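Local coordinates for EtuB protein (Clostridium kluyveri DSM 555, PDB 3IO0) that probably builds the shell of a bacterial microcompartment associated with ethanol utilisation, as a trimer whose chains each carry two tandem shell domains, at residues I70-D75 against H82-V87; G13-L18 against I43-G48. One frame throughout, in Å; residues are numbered along the deposited sequence.

Contact 1: residues I70-D75 against H82-V87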
ATOM      1  N   ILE A  70      -5.966 -10.137 -13.715  1.00 45.82           N
ATOM      2  CA  ILE A  70      -5.129  -8.938 -13.748  1.00 45.39           C
ATOM      3  C   ILE A  70      -5.245  -8.237 -12.400  1.00 45.50           C
ATOM      4  O   ILE A  70      -6.306  -7.729 -12.070  1.00 45.38           O
ATOM      5  CB  ILE A  70      -5.576  -7.957 -14.843  1.00 45.18           C
ATOM      6  CG1 ILE A  70      -5.670  -8.659 -16.196  1.00 44.44           C
ATOM      7  CG2 ILE A  70      -4.646  -6.743 -14.892  1.00 45.06           C
ATOM      8  CD1 ILE A  70      -6.578  -7.949 -17.175  1.00 44.14           C
ATOM      9  N   GLU A  71      -4.159  -8.207 -11.631  1.00 45.84           N
ATOM     10  CA  GLU A  71      -4.152  -7.568 -10.312  1.00 46.34           C
ATOM     11  C   GLU A  71      -3.033  -6.535 -10.166  1.00 46.75           C
ATOM     12  O   GLU A  71      -1.964  -6.667 -10.778  1.00 46.92           O
ATOM     13  CB  GLU A  71      -4.043  -8.617  -9.217  1.00 46.19           C
ATOM     14  CG  GLU A  71      -4.988  -9.788  -9.414  1.00 47.29           C
ATOM     15  CD  GLU A  71      -4.975 -10.783  -8.269  1.00 48.96           C
ATOM     16  OE1 GLU A  71      -4.740 -10.377  -7.110  1.00 49.96           O
ATOM     17  OE2 GLU A  71      -5.211 -11.980  -8.531  1.00 49.84           O
ATOM     18  N   LEU A  72      -3.286  -5.509  -9.349  1.00 47.22           N
ATOM     19  CA  LEU A  72      -2.356  -4.391  -9.162  1.00 47.21           C
ATOM     20  C   LEU A  72      -1.978  -4.152  -7.697  1.00 47.45           C
ATOM     21  O   LEU A  72      -2.739  -3.505  -6.991  1.00 47.35           O
ATOM     22  CB  LEU A  72      -3.025  -3.107  -9.652  1.00 47.19           C
ATOM     23  CG  LEU A  72      -3.188  -2.647 -11.109  1.00 47.73           C
ATOM     24  CD1 LEU A  72      -3.041  -3.744 -12.137  1.00 48.86           C
ATOM     25  CD2 LEU A  72      -4.536  -1.946 -11.285  1.00 47.22           C
ATOM     26  N   PRO A  73      -0.796  -4.639  -7.234  1.00 48.00           N
ATOM     27  CA  PRO A  73      -0.157  -3.988  -6.035  1.00 48.47           C
ATOM     28  C   PRO A  73       0.158  -2.650  -6.677  1.00 48.95           C
ATOM     29  O   PRO A  73      -0.181  -2.559  -7.842  1.00 49.87           O
ATOM     30  CB  PRO A  73       1.110  -4.809  -5.821  1.00 48.61           C
ATOM     31  CG  PRO A  73       1.329  -5.611  -7.120  1.00 47.84           C
ATOM     32  CD  PRO A  73       0.011  -5.741  -7.805  1.00 47.69           C
ATOM     33  N   ARG A  74       0.764  -1.597  -6.134  1.00 49.24           N
ATOM     34  CA  ARG A  74       1.174  -1.131  -4.801  1.00 49.03           C
ATOM     35  C   ARG A  74       2.568  -1.500  -4.499  1.00 49.66           C
ATOM     36  O   ARG A  74       2.887  -2.113  -3.483  1.00 50.09           O
ATOM     37  CB  ARG A  74       0.215  -1.138  -3.628  1.00 48.35           C
ATOM     38  CG  ARG A  74       0.520   0.158  -2.758  1.00 47.08           C
ATOM     39  CD  ARG A  74       0.574   1.462  -3.639  1.00 45.69           C
ATOM     40  NE  ARG A  74       1.248   2.646  -3.072  1.00 44.70           N
ATOM     41  CZ  ARG A  74       2.370   3.196  -3.561  1.00 44.05           C
ATOM     42  NH1 ARG A  74       2.979   2.672  -4.620  1.00 45.82           N
ATOM     43  NH2 ARG A  74       2.911   4.266  -2.991  1.00 40.78           N
ATOM     44  N   ASP A  75       3.392  -1.064  -5.441  1.00 50.08           N
ATOM     45  CA  ASP A  75       4.777  -1.388  -5.482  1.00 50.56           C
ATOM     46  C   ASP A  75       5.468  -0.123  -5.953  1.00 50.80           C
ATOM     47  O   ASP A  75       5.175   0.971  -5.434  1.00 51.16           O
ATOM     48  CB  ASP A  75       4.980  -2.530  -6.460  1.00 50.19           C
ATOM     49  CG  ASP A  75       6.206  -3.329  -6.145  1.00 51.18           C
ATOM     50  OD1 ASP A  75       7.162  -2.763  -5.561  1.00 53.47           O
ATOM     51  OD2 ASP A  75       6.220  -4.526  -6.474  1.00 51.90           O
ATOM     52  N   HIS A  82       1.494   1.372  -9.134  1.00 45.81           N
ATOM     53  CA  HIS A  82       1.421  -0.092  -9.117  1.00 45.86           C
ATOM     54  C   HIS A  82       2.710  -0.611  -9.822  1.00 46.28           C
ATOM     55  O   HIS A  82       3.349   0.184 -10.512  1.00 46.79           O
ATOM     56  CB  HIS A  82       0.171  -0.488  -9.886  1.00 45.72           C
ATOM     57  CG  HIS A  82      -1.089   0.174  -9.403  1.00 45.86           C
ATOM     58  ND1 HIS A  82      -1.679   1.227 -10.067  1.00 46.41           N
ATOM     59  CD2 HIS A  82      -1.895  -0.096  -8.346  1.00 45.80           C
ATOM     60  CE1 HIS A  82      -2.786   1.584  -9.438  1.00 45.63           C
ATOM     61  NE2 HIS A  82      -2.939   0.797  -8.388  1.00 45.21           N
ATOM     62  N   GLY A  83       3.134  -1.881  -9.745  1.00 46.17           N
ATOM     63  CA  GLY A  83       2.418  -3.058  -9.303  1.00 46.04           C
ATOM     64  C   GLY A  83       1.739  -3.757 -10.477  1.00 46.08           C
ATOM     65  O   GLY A  83       0.646  -3.341 -10.878  1.00 46.91           O
ATOM     66  N   ILE A  84       2.324  -4.804 -11.057  1.00 45.28           N
ATOM     67  CA  ILE A  84       1.527  -5.542 -12.062  1.00 44.88           C
ATOM     68  C   ILE A  84       1.607  -7.075 -12.021  1.00 44.78           C
ATOM     69  O   ILE A  84       2.695  -7.646 -11.922  1.00 45.26           O
ATOM     70  CB  ILE A  84       1.676  -4.973 -13.498  1.00 44.72           C
ATOM     71  CG1 ILE A  84       0.716  -5.659 -14.466  1.00 45.21           C
ATOM     72  CG2 ILE A  84       3.070  -5.103 -13.994  1.00 44.66           C
ATOM     73  CD1 ILE A  84      -0.740  -5.273 -14.298  1.00 45.09           C
ATOM     74  N   PHE A  85       0.447  -7.726 -12.090  1.00 44.32           N
ATOM     75  CA  PHE A  85       0.374  -9.185 -12.078  1.00 44.09           C
ATOM     76  C   PHE A  85      -0.697  -9.691 -13.037  1.00 44.27           C
ATOM     77  O   PHE A  85      -1.898  -9.607 -12.759  1.00 44.08           O
ATOM     78  CB  PHE A  85       0.126  -9.699 -10.666  1.00 43.97           C
ATOM     79  CG  PHE A  85       0.002 -11.198 -10.564  1.00 43.78           C
ATOM     80  CD1 PHE A  85       1.097 -12.023 -10.806  1.00 43.66           C
ATOM     81  CD2 PHE A  85      -1.204 -11.782 -10.184  1.00 43.12           C
ATOM     82  CE1 PHE A  85       0.988 -13.420 -10.694  1.00 43.01           C
ATOM     83  CE2 PHE A  85      -1.324 -13.162 -10.075  1.00 43.22           C
ATOM     84  CZ  PHE A  85      -0.219 -13.987 -10.328  1.00 43.27           C
ATOM     85  N   ILE A  86      -0.238 -10.209 -14.175  1.00 44.38           N
ATOM     86  CA  ILE A  86      -1.109 -10.643 -15.258  1.00 44.16           C
ATOM     87  C   ILE A  86      -0.930 -12.133 -15.470  1.00 44.59           C
ATOM     88  O   ILE A  86       0.200 -12.610 -15.624  1.00 44.77           O
ATOM     89  CB  ILE A  86      -0.782  -9.894 -16.558  1.00 43.75           C
ATOM     90  CG1 ILE A  86      -1.089  -8.408 -16.394  1.00 43.71           C
ATOM     91  CG2 ILE A  86      -1.569 -10.463 -17.717  1.00 43.13           C
ATOM     92  CD1 ILE A  86      -0.447  -7.523 -17.441  1.00 44.42           C
ATOM     93  N   VAL A  87      -2.043 -12.864 -15.452  1.00 44.83           N
ATOM     94  CA  VAL A  87      -2.031 -14.293 -15.735  1.00 45.31           C
ATOM     95  C   VAL A  87      -2.925 -14.581 -16.928  1.00 45.83           C
ATOM     96  O   VAL A  87      -4.110 -14.258 -16.917  1.00 46.02           O
ATOM     97  CB  VAL A  87      -2.439 -15.158 -14.509  1.00 45.21           C
ATOM     98  CG1 VAL A  87      -2.471 -16.625 -14.863  1.00 44.59           C
ATOM     99  CG2 VAL A  87      -1.462 -14.956 -13.375  1.00 45.34           C
TER
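Glu71 and Phe85 form an antiparallel hydrogen-bonded pair where strand 66-71, at the edge of its sheet within the chain, runs out beside strand 84-90. Glu71 N reaches Phe85 O at 2.9 Å, and Phe85 N returns the bond to Glu71 O less straight, at 135°. On the same face as Phe85, OE2 of Glu71 lies at the edge of the phenyl ring, near its plane.

Beyond Glu71 the backbone pairing ends and packing closes in: the Pro73 ring sets CG 3.5 Å from CA of Gly83, which has no side chain. Leu72 CG lies over one face of the His82 ring, offset toward the rim, 4.1 Å from the centroid. The looser side is that of Ile70 and Ile86, where contacts are apolar and Ile70 CG2 stays 4.2 Å from Ile86 CG1. Leu72 CD1 joins from the loop, beside Ile84 CD1; Ile70 and Leu72 remain partly exposed, whereas Ile84 and Ile86 are buried.

The chemistry implies that two buried polar ends are satisfied from beyond the two segments: the Glu71 carboxylate by Thr69 and by Ser177 of the second subunit, and His82 NE2 by Ser184 N.

Contact 2: residues G13-L18 against I43-G48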
ATOM      1  N   GLY A  13      11.271  -2.225 -15.698  1.00 54.12           N
ATOM      2  CA  GLY A  13      10.560  -2.348 -14.415  1.00 54.40           C
ATOM      3  C   GLY A  13      11.221  -3.597 -13.892  1.00 54.66           C
ATOM      4  O   GLY A  13      12.291  -3.969 -14.393  1.00 55.64           O
ATOM      5  N   ASP A  14      10.660  -4.292 -12.926  1.00 54.18           N
ATOM      6  CA  ASP A  14      11.310  -5.576 -12.681  1.00 53.93           C
ATOM      7  C   ASP A  14      10.380  -6.647 -13.168  1.00 53.51           C
ATOM      8  O   ASP A  14       9.700  -7.297 -12.381  1.00 53.79           O
ATOM      9  CB  ASP A  14      11.771  -5.768 -11.228  1.00 54.13           C
ATOM     10  CG  ASP A  14      13.044  -4.993 -10.906  1.00 54.92           C
ATOM     11  OD1 ASP A  14      13.797  -4.635 -11.833  1.00 56.61           O
ATOM     12  OD2 ASP A  14      13.299  -4.734  -9.719  1.00 56.47           O
ATOM     13  N   THR A  15      10.307  -6.803 -14.482  1.00 52.77           N
ATOM     14  CA  THR A  15       9.317  -7.722 -15.000  1.00 52.11           C
ATOM     15  C   THR A  15       9.882  -9.079 -15.385  1.00 51.83           C
ATOM     16  O   THR A  15      10.964  -9.150 -15.959  1.00 51.83           O
ATOM     17  CB  THR A  15       8.339  -7.086 -16.049  1.00 52.04           C
ATOM     18  OG1 THR A  15       8.072  -8.021 -17.095  1.00 53.05           O
ATOM     19  CG2 THR A  15       8.871  -5.836 -16.633  1.00 50.67           C
ATOM     20  N   VAL A  16       9.161 -10.138 -15.012  1.00 51.47           N
ATOM     21  CA  VAL A  16       9.433 -11.494 -15.486  1.00 51.42           C
ATOM     22  C   VAL A  16       8.304 -12.055 -16.307  1.00 51.43           C
ATOM     23  O   VAL A  16       7.130 -11.738 -16.075  1.00 51.69           O
ATOM     24  CB  VAL A  16       9.601 -12.534 -14.369  1.00 51.30           C
ATOM     25  CG1 VAL A  16      10.997 -13.076 -14.370  1.00 51.65           C
ATOM     26  CG2 VAL A  16       9.151 -12.005 -13.028  1.00 51.24           C
ATOM     27  N   GLY A  17       8.677 -12.918 -17.244  1.00 51.09           N
ATOM     28  CA  GLY A  17       7.743 -13.756 -17.958  1.00 51.00           C
ATOM     29  C   GLY A  17       7.921 -15.169 -17.460  1.00 50.91           C
ATOM     30  O   GLY A  17       9.038 -15.670 -17.392  1.00 51.02           O
ATOM     31  N   LEU A  18       6.819 -15.802 -17.088  1.00 50.87           N
ATOM     32  CA  LEU A  18       6.845 -17.160 -16.577  1.00 50.83           C
ATOM     33  C   LEU A  18       5.762 -17.965 -17.246  1.00 51.16           C
ATOM     34  O   LEU A  18       4.772 -17.413 -17.736  1.00 51.44           O
ATOM     35  CB  LEU A  18       6.615 -17.172 -15.070  1.00 50.63           C
ATOM     36  CG  LEU A  18       7.616 -16.403 -14.218  1.00 50.30           C
ATOM     37  CD1 LEU A  18       7.054 -16.176 -12.841  1.00 49.59           C
ATOM     38  CD2 LEU A  18       8.921 -17.158 -14.148  1.00 49.93           C
ATOM     39  N   ILE A  43       2.925 -12.415 -16.515  1.00 47.59           N
ATOM     40  CA  ILE A  43       3.738 -11.206 -16.575  1.00 46.98           C
ATOM     41  C   ILE A  43       3.618 -10.569 -15.206  1.00 46.82           C
ATOM     42  O   ILE A  43       2.517 -10.241 -14.769  1.00 46.76           O
ATOM     43  CB  ILE A  43       3.287 -10.219 -17.687  1.00 46.79           C
ATOM     44  CG1 ILE A  43       3.249 -10.904 -19.056  1.00 46.56           C
ATOM     45  CG2 ILE A  43       4.215  -9.024 -17.746  1.00 46.12           C
ATOM     46  CD1 ILE A  43       4.615 -11.330 -19.577  1.00 47.84           C
ATOM     47  N   SER A  44       4.750 -10.431 -14.527  1.00 46.62           N
ATOM     48  CA  SER A  44       4.785  -9.898 -13.174  1.00 46.85           C
ATOM     49  C   SER A  44       5.888  -8.852 -13.091  1.00 46.54           C
ATOM     50  O   SER A  44       6.989  -9.098 -13.576  1.00 46.97           O
ATOM     51  CB  SER A  44       5.050 -11.032 -12.176  1.00 46.94           C
ATOM     52  OG  SER A  44       4.808 -10.621 -10.835  1.00 48.41           O
ATOM     53  N   ALA A  45       5.609  -7.696 -12.490  1.00 45.89           N
ATOM     54  CA  ALA A  45       6.615  -6.634 -12.394  1.00 45.50           C
ATOM     55  C   ALA A  45       6.508  -5.782 -11.144  1.00 45.51           C
ATOM     56  O   ALA A  45       5.424  -5.644 -10.555  1.00 45.72           O
ATOM     57  CB  ALA A  45       6.568  -5.744 -13.607  1.00 45.43           C
ATOM     58  N   ARG A  46       7.638  -5.197 -10.758  1.00 45.02           N
ATOM     59  CA  ARG A  46       7.682  -4.340  -9.589  1.00 44.66           C
ATOM     60  C   ARG A  46       7.231  -2.944  -9.958  1.00 44.64           C
ATOM     61  O   ARG A  46       6.544  -2.294  -9.178  1.00 44.67           O
ATOM     62  CB  ARG A  46       9.090  -4.289  -8.992  1.00 44.69           C
ATOM     63  CG  ARG A  46       9.667  -5.652  -8.579  1.00 44.21           C
ATOM     64  CD  ARG A  46       8.926  -6.283  -7.407  1.00 43.10           C
ATOM     65  NE  ARG A  46       8.747  -5.350  -6.290  1.00 41.53           N
ATOM     66  CZ  ARG A  46       9.712  -4.933  -5.478  1.00 39.68           C
ATOM     67  NH1 ARG A  46      10.960  -5.351  -5.641  1.00 39.24           N
ATOM     68  NH2 ARG A  46       9.422  -4.086  -4.502  1.00 38.99           N
ATOM     69  N   VAL A  47       7.606  -2.483 -11.150  1.00 44.68           N
ATOM     70  CA  VAL A  47       7.331  -1.093 -11.537  1.00 44.47           C
ATOM     71  C   VAL A  47       6.413  -0.946 -12.756  1.00 44.65           C
ATOM     72  O   VAL A  47       6.747  -1.368 -13.866  1.00 44.26           O
ATOM     73  CB  VAL A  47       8.644  -0.260 -11.715  1.00 44.41           C
ATOM     74  CG1 VAL A  47       8.336   1.161 -12.203  1.00 44.01           C
ATOM     75  CG2 VAL A  47       9.441  -0.222 -10.414  1.00 43.17           C
ATOM     76  N   GLY A  48       5.255  -0.330 -12.524  1.00 45.01           N
ATOM     77  CA  GLY A  48       4.319   0.024 -13.593  1.00 45.45           C
ATOM     78  C   GLY A  48       3.217  -1.003 -13.745  1.00 45.58           C
ATOM     79  O   GLY A  48       3.249  -2.054 -13.105  1.00 45.51           O
TER
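Strands 15-20 and 39-45 are antiparallel neighbours in the five-stranded sheet of the first of EtuB's two circularly permuted microcompartment domains, and here the beginning of one lies against the end of the other. Val16 and Ser44 make the hydrogen-bonded pair: Val16 N to Ser44 O is 2.8 Å, and Ser44 N to Val16 O is 3.1 Å. Gly17 and Ile43 follow as a non-hydrogen-bonded pair. Toward the loop end at Asp14 and Arg46 the grip slackens, and Arg46 N bonds only weakly to Asp14 O at 3.4 Å.

Side chains continue the contact there. Thr15 sets CB against Ala45 CB, while Asp14 CB rests on Arg46 CG. This last pair illustrates how oppositely charged residues can pack by their aliphatic stems while the charged ends, 4.7 Å apart from Asp14 OD2 to Arg46 NH1, find other partners; the carboxylate and guanidinium planes are turned 52° apart. Bent at chi2 and chi3, the arginine leads away to Asp75 and to Ala119 O of the second subunit; Asp14 instead pairs with Lys77.

Around this strand pair, helix 93-111 packs on Thr15 and Ile43, and Gln52 of helix 50-61 touches Thr15 and Ala45. The opposite face of the sheet, with Val16 and Ser44, meets the second subunit, where Gly155 N bonds Ser44 OG. Strand 84-90 flanks strand 39-45 on its other edge.

How the contacts relate
Both contacts are largely buried and belong to one sheet, their centres about 9 Å apart: contact 1 joins strand 84-90 to the sheet's edge strand 66-71, contact 2 joins strand 39-45 to strand 15-20. Strands 84-90 and 39-45 are neighbours, probably bonded from Ile86 N to Ile43 O at 2.8 Å. At the loop end, a salt bridge from Asp75 OD2 to Arg46 NE ties the contacts directly. Their chemistry differs with place. Contact 1 adds a histidine ring whose NE2 bonds the chain's second half, and isoleucine branches that also pack against helix 50-61, whereas contact 2 relies more on backbone and aliphatic stems. Each also touches the second subunit.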